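Local coordinates for TRAP dicarboxylate ABC transporter, substrate-binding protein (Roseobacter denitrificans, PDB 4OVQ), which binds beta-D-glucuronate and probably serves as the periplasmic solute-binding component of a TRAP transport system, at residues A245-D248 and E249-T252; N270-E273 and A274-A278. All coordinates share one frame; numbering follows the deposited sequence.

Contact 1 of 2, residues A245-D248 and E249-T252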
ATOM      1  N   ALA A 245      -7.843  18.702 -17.470  1.00 18.45           N
ATOM      2  CA  ALA A 245      -7.574  19.992 -18.083  1.00 15.68           C
ATOM      3  C   ALA A 245      -6.444  19.916 -19.105  1.00 20.84           C
ATOM      4  O   ALA A 245      -6.200  20.866 -19.858  1.00 18.45           O
ATOM      5  CB  ALA A 245      -7.243  21.003 -17.031  1.00 16.06           C
ATOM      6  N   LEU A 246      -5.743  18.790 -19.144  1.00 18.72           N
ATOM      7  CA  LEU A 246      -4.669  18.648 -20.114  1.00 15.78           C
ATOM      8  C   LEU A 246      -5.218  18.408 -21.507  1.00 18.02           C
ATOM      9  O   LEU A 246      -6.291  17.825 -21.685  1.00 19.33           O
ATOM     10  CB  LEU A 246      -3.788  17.455 -19.748  1.00 13.34           C
ATOM     11  CG  LEU A 246      -3.194  17.503 -18.353  1.00 16.26           C
ATOM     12  CD1 LEU A 246      -2.561  16.151 -17.996  1.00 18.32           C
ATOM     13  CD2 LEU A 246      -2.143  18.564 -18.249  1.00 19.88           C
ATOM     14  N   SER A 247      -4.437  18.815 -22.493  1.00 17.01           N
ATOM     15  CA  SER A 247      -4.674  18.399 -23.855  1.00 16.44           C
ATOM     16  C   SER A 247      -4.534  16.883 -23.989  1.00 19.50           C
ATOM     17  O   SER A 247      -4.008  16.206 -23.101  1.00 21.13           O
ATOM     18  CB  SER A 247      -3.693  19.093 -24.795  1.00 18.61           C
ATOM     19  OG  SER A 247      -2.380  18.640 -24.573  1.00 20.30           O
ATOM     20  N   ASP A 248      -4.999  16.345 -25.110  1.00 22.16           N
ATOM     21  CA  ASP A 248      -4.920  14.907 -25.326  1.00 23.05           C
ATOM     22  C   ASP A 248      -3.477  14.450 -25.351  1.00 22.32           C
ATOM     23  O   ASP A 248      -3.136  13.426 -24.763  1.00 20.52           O
ATOM     24  CB  ASP A 248      -5.592  14.513 -26.640  1.00 25.86           C
ATOM     25  CG  ASP A 248      -7.088  14.629 -26.583  1.00 32.76           C
ATOM     26  OD1 ASP A 248      -7.634  14.792 -25.471  1.00 30.89           O
ATOM     27  OD2 ASP A 248      -7.718  14.557 -27.656  1.00 34.29           O
ATOM     28  N   GLU A 249      -2.619  15.199 -26.034  1.00 23.58           N
ATOM     29  CA  GLU A 249      -1.224  14.803 -26.120  1.00 21.95           C
ATOM     30  C   GLU A 249      -0.513  14.949 -24.754  1.00 17.44           C
ATOM     31  O   GLU A 249       0.402  14.194 -24.443  1.00 19.27           O
ATOM     32  CB  GLU A 249      -0.501  15.554 -27.241  1.00 31.15           C
ATOM     33  CG  GLU A 249      -0.050  16.938 -26.894  1.00 29.36           C
ATOM     34  CD  GLU A 249       0.668  17.627 -28.054  1.00 36.68           C
ATOM     35  OE1 GLU A 249       0.454  17.222 -29.221  1.00 39.11           O
ATOM     36  OE2 GLU A 249       1.442  18.578 -27.796  1.00 41.99           O
HETATM   37  N   MSE A 250      -0.937  15.892 -23.911  1.00 17.44           N
HETATM   38  CA  MSE A 250      -0.299  15.998 -22.595  1.00 14.05           C
HETATM   39  C   MSE A 250      -0.761  14.880 -21.663  1.00 13.26           C
HETATM   40  O   MSE A 250       0.018  14.383 -20.856  1.00 13.88           O
HETATM   41  CB  MSE A 250      -0.483  17.379 -21.966  1.00 17.04           C
HETATM   42  CG  MSE A 250       0.250  18.496 -22.727  1.00 13.17           C
HETATM   43 SE   MSE A 250       2.193  18.361 -22.713  1.00 26.42          SE
HETATM   44  CE  MSE A 250       2.494  17.389 -24.370  1.00 23.48           C
ATOM     45  N   LYS A 251      -2.019  14.474 -21.776  1.00 14.48           N
ATOM     46  CA  LYS A 251      -2.483  13.309 -21.035  1.00 11.15           C
ATOM     47  C   LYS A 251      -1.659  12.092 -21.425  1.00 11.65           C
ATOM     48  O   LYS A 251      -1.298  11.300 -20.563  1.00 13.16           O
ATOM     49  CB  LYS A 251      -3.923  12.981 -21.342  1.00 13.89           C
ATOM     50  CG  LYS A 251      -4.953  13.993 -20.800  1.00 19.73           C
ATOM     51  CD  LYS A 251      -6.341  13.662 -21.297  1.00 22.58           C
ATOM     52  CE  LYS A 251      -7.383  14.474 -20.565  1.00 20.54           C
ATOM     53  NZ  LYS A 251      -8.779  14.048 -20.920  1.00 26.49           N
ATOM     54  N   THR A 252      -1.369  11.956 -22.714  1.00 14.36           N
ATOM     55  CA  THR A 252      -0.587  10.813 -23.183  1.00 13.97           C
ATOM     56  C   THR A 252       0.814  10.860 -22.596  1.00 13.66           C
ATOM     57  O   THR A 252       1.332   9.843 -22.144  1.00 13.31           O
ATOM     58  CB  THR A 252      -0.547  10.738 -24.721  1.00 14.00           C
ATOM     59  OG1 THR A 252      -1.871  10.466 -25.222  1.00 23.58           O
ATOM     60  CG2 THR A 252       0.389   9.671 -25.202  1.00 18.81           C
TER
HETATM   61  O   HOH W   1      -8.088  16.438 -23.287  1.00 32.04           O
HETATM   62  O   HOH W   2      -0.663  20.008 -26.143  1.00 24.49           O
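Ser247 is the N-cap residue of helix 248-282 and reaches across the first turn to Met250, a local contact on the protein surface where the loop after helix 240-244 gives way to this long helix. The hydroxyl OG of Ser247 accepts from the backbone N of Met250 at 3.2 Å, a somewhat bent bond with 149° at the hydrogen. A chi1 of 68° swings OG over the first turn, to this N-H and against Met250 CG. The residue is used twice, because its carbonyl O receives Lys251 N at 3.0 Å. One residue on, Asp248 O takes Thr252 N at 3.1 Å.

Beside the cap, Leu246 CB packs on Met250 CB (4.0 Å) and on Lys251 CG (3.8 Å). The lysine chain runs out extended past Leu246 O, where a water lies within hydrogen-bonding distance of both that carbonyl and Asp248 OD1. A second water lies 2.7 Å from Ser247 OG and makes a weak bond to Glu249 OE2. Around the turn, Leu246 and Met250, present as selenomethionine, rest on Tyr57 in the loop before strand 58-62, while Lys251 lies against Phe243 and Asn244 of helix 240-244.

Contact 2 of 2, residues N270-E273 and A274-A278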
ATOM      1  N   ASN A 270      11.920  -5.194  -6.607  1.00 20.76           N
ATOM      2  CA  ASN A 270      12.320  -6.581  -6.409  1.00 27.88           C
ATOM      3  C   ASN A 270      13.740  -6.713  -5.854  1.00 23.61           C
ATOM      4  O   ASN A 270      13.997  -7.551  -4.988  1.00 24.86           O
ATOM      5  CB  ASN A 270      12.119  -7.398  -7.694  1.00 26.08           C
ATOM      6  CG  ASN A 270      10.645  -7.752  -7.935  1.00 28.20           C
ATOM      7  OD1 ASN A 270      10.109  -7.542  -9.027  1.00 35.35           O
ATOM      8  ND2 ASN A 270       9.989  -8.293  -6.911  1.00 29.75           N
ATOM      9  N   LYS A 271      14.649  -5.854  -6.294  1.00 25.56           N
ATOM     10  CA  LYS A 271      15.991  -5.846  -5.708  1.00 22.86           C
ATOM     11  C   LYS A 271      15.968  -5.380  -4.240  1.00 23.35           C
ATOM     12  O   LYS A 271      16.795  -5.781  -3.424  1.00 23.68           O
ATOM     13  CB  LYS A 271      16.911  -4.953  -6.541  1.00 28.05           C
ATOM     14  CG  LYS A 271      17.283  -5.579  -7.885  1.00 29.48           C
ATOM     15  CD  LYS A 271      18.475  -4.881  -8.494  1.00 36.39           C
ATOM     16  CE  LYS A 271      18.058  -3.594  -9.176  1.00 34.15           C
ATOM     17  NZ  LYS A 271      19.222  -2.678  -9.369  1.00 38.36           N
ATOM     18  N   ARG A 272      14.998  -4.544  -3.884  1.00 23.74           N
ATOM     19  CA  ARG A 272      15.026  -3.920  -2.566  1.00 24.51           C
ATOM     20  C   ARG A 272      14.491  -4.856  -1.519  1.00 18.99           C
ATOM     21  O   ARG A 272      14.945  -4.822  -0.372  1.00 20.10           O
ATOM     22  CB  ARG A 272      14.204  -2.637  -2.544  1.00 18.04           C
ATOM     23  CG  ARG A 272      14.151  -1.970  -1.188  1.00 18.58           C
ATOM     24  CD  ARG A 272      15.541  -1.820  -0.632  1.00 22.54           C
ATOM     25  NE  ARG A 272      15.526  -1.096   0.621  1.00 27.14           N
ATOM     26  CZ  ARG A 272      15.618   0.223   0.736  1.00 20.28           C
ATOM     27  NH1 ARG A 272      15.603   0.770   1.946  1.00 29.76           N
ATOM     28  NH2 ARG A 272      15.781   0.980  -0.340  1.00 24.82           N
ATOM     29  N   GLU A 273      13.502  -5.655  -1.906  1.00 18.60           N
ATOM     30  CA  GLU A 273      12.902  -6.606  -0.984  1.00 19.53           C
ATOM     31  C   GLU A 273      13.963  -7.575  -0.495  1.00 24.76           C
ATOM     32  O   GLU A 273      14.000  -7.941   0.672  1.00 24.50           O
ATOM     33  CB  GLU A 273      11.790  -7.381  -1.664  1.00 22.90           C
ATOM     34  CG  GLU A 273      10.860  -8.113  -0.698  1.00 30.22           C
ATOM     35  CD  GLU A 273       9.396  -8.065  -1.126  1.00 30.71           C
ATOM     36  OE1 GLU A 273       9.067  -7.314  -2.056  1.00 36.18           O
ATOM     37  OE2 GLU A 273       8.567  -8.786  -0.539  1.00 34.13           O
ATOM     38  N   ALA A 274      14.846  -7.979  -1.396  1.00 25.85           N
ATOM     39  CA  ALA A 274      15.875  -8.940  -1.030  1.00 18.63           C
ATOM     40  C   ALA A 274      16.967  -8.305  -0.187  1.00 20.07           C
ATOM     41  O   ALA A 274      17.445  -8.912   0.781  1.00 21.83           O
ATOM     42  CB  ALA A 274      16.468  -9.553  -2.282  1.00 22.18           C
ATOM     43  N   ALA A 275      17.381  -7.103  -0.576  1.00 20.07           N
ATOM     44  CA  ALA A 275      18.411  -6.356   0.140  1.00 24.72           C
ATOM     45  C   ALA A 275      17.948  -5.982   1.544  1.00 29.09           C
ATOM     46  O   ALA A 275      18.720  -6.058   2.500  1.00 22.62           O
ATOM     47  CB  ALA A 275      18.792  -5.102  -0.639  1.00 23.19           C
ATOM     48  N   SER A 276      16.690  -5.552   1.652  1.00 18.65           N
ATOM     49  CA  SER A 276      16.091  -5.205   2.944  1.00 14.72           C
ATOM     50  C   SER A 276      16.026  -6.414   3.838  1.00 15.61           C
ATOM     51  O   SER A 276      16.421  -6.374   5.008  1.00 19.95           O
ATOM     52  CB  SER A 276      14.662  -4.628   2.739  1.00 13.92           C
ATOM     53  OG  SER A 276      14.778  -3.323   2.260  1.00 20.20           O
ATOM     54  N   ARG A 277      15.479  -7.495   3.307  1.00 18.77           N
ATOM     55  CA  ARG A 277      15.369  -8.696   4.102  1.00 23.72           C
ATOM     56  C   ARG A 277      16.756  -9.158   4.577  1.00 24.58           C
ATOM     57  O   ARG A 277      16.926  -9.578   5.730  1.00 22.46           O
ATOM     58  CB  ARG A 277      14.691  -9.807   3.315  1.00 20.20           C
ATOM     59  CG  ARG A 277      14.607 -11.067   4.139  1.00 27.45           C
ATOM     60  CD  ARG A 277      14.142 -12.270   3.377  1.00 23.65           C
ATOM     61  NE  ARG A 277      14.184 -13.452   4.232  1.00 21.08           N
ATOM     62  CZ  ARG A 277      13.338 -14.470   4.147  1.00 21.32           C
ATOM     63  NH1 ARG A 277      12.397 -14.480   3.215  1.00 25.50           N
ATOM     64  NH2 ARG A 277      13.454 -15.496   4.984  1.00 30.97           N
ATOM     65  N   ALA A 278      17.749  -9.060   3.696  1.00 25.90           N
ATOM     66  CA  ALA A 278      19.085  -9.537   4.046  1.00 25.01           C
ATOM     67  C   ALA A 278      19.731  -8.666   5.117  1.00 28.13           C
ATOM     68  O   ALA A 278      20.379  -9.169   6.043  1.00 24.31           O
ATOM     69  CB  ALA A 278      19.957  -9.597   2.816  1.00 25.35           C
TER
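Arg272 and Ser276, one turn apart on helix 248-282, form the close-packed side of this contact. The arginine leaves the backbone with CG anti to N (chi1 178°) and then bends at chi2, which carries the guanidinium forward along the helix, toward the C terminus and Ser276. NE donates to Ser276 OG at 2.9 Å, the oxygen lying at the edge of the guanidinium and close to its plane; the angle of 145° at the hydrogen makes the bond bent. CD also comes within 3.3 Å of that oxygen. Ser276 OG lies 3.0 Å from Arg272 O as well, roughly at right angles to its direction to NE, and the same carbonyl receives Ser276 N at 2.8 Å.

One carboxylate oxygen from outside, Glu213 OE1, is shared by Arg272 NH1, in a salt bridge, and Ser276 OG, in a hydrogen bond. This i to i+4 pair is thereby tied to helix 209-214, whose Pro210 touches both residues, in the two-lobed solute-binding fold of the TRAP family. Next to it, Glu273 and Arg277 lean on Trp209; the Glu273 side chain comes about 5 Å from that of Asn208, a glucuronate-binding residue, yet about 10 Å from the sugar itself.

The solvent side is looser. There Ala275 N still donates to Lys271 O at 3.2 Å, but across this turn 274-278 offers just the methyl groups of Ala274 and Ala275, the latter's CB 3.5 Å from Lys271 O, and the Lys271 side chain sets off away from them.

How the contacts relate
From the N terminus, the chain has already built most of both lobes when it leaves helix 240-244 and reaches contact 1. There the short bend at 245-248 is closed onto the first turn of helix 248-282, beside Tyr57 near the edge strand 58-62. The chain then runs on through that single helix to contact 2, where residues 270-278 form successive turns alongside helix 209-214. The two contacts lie in series, neither enclosing nor crossing the other, with centres about 37 Å apart. Contact 1 is remote from the annotated sites, whereas contact 2 lies close to the sugar pocket, through Glu273 near Asn208, so one continuous helix spans both regions before leading to strand 286-289.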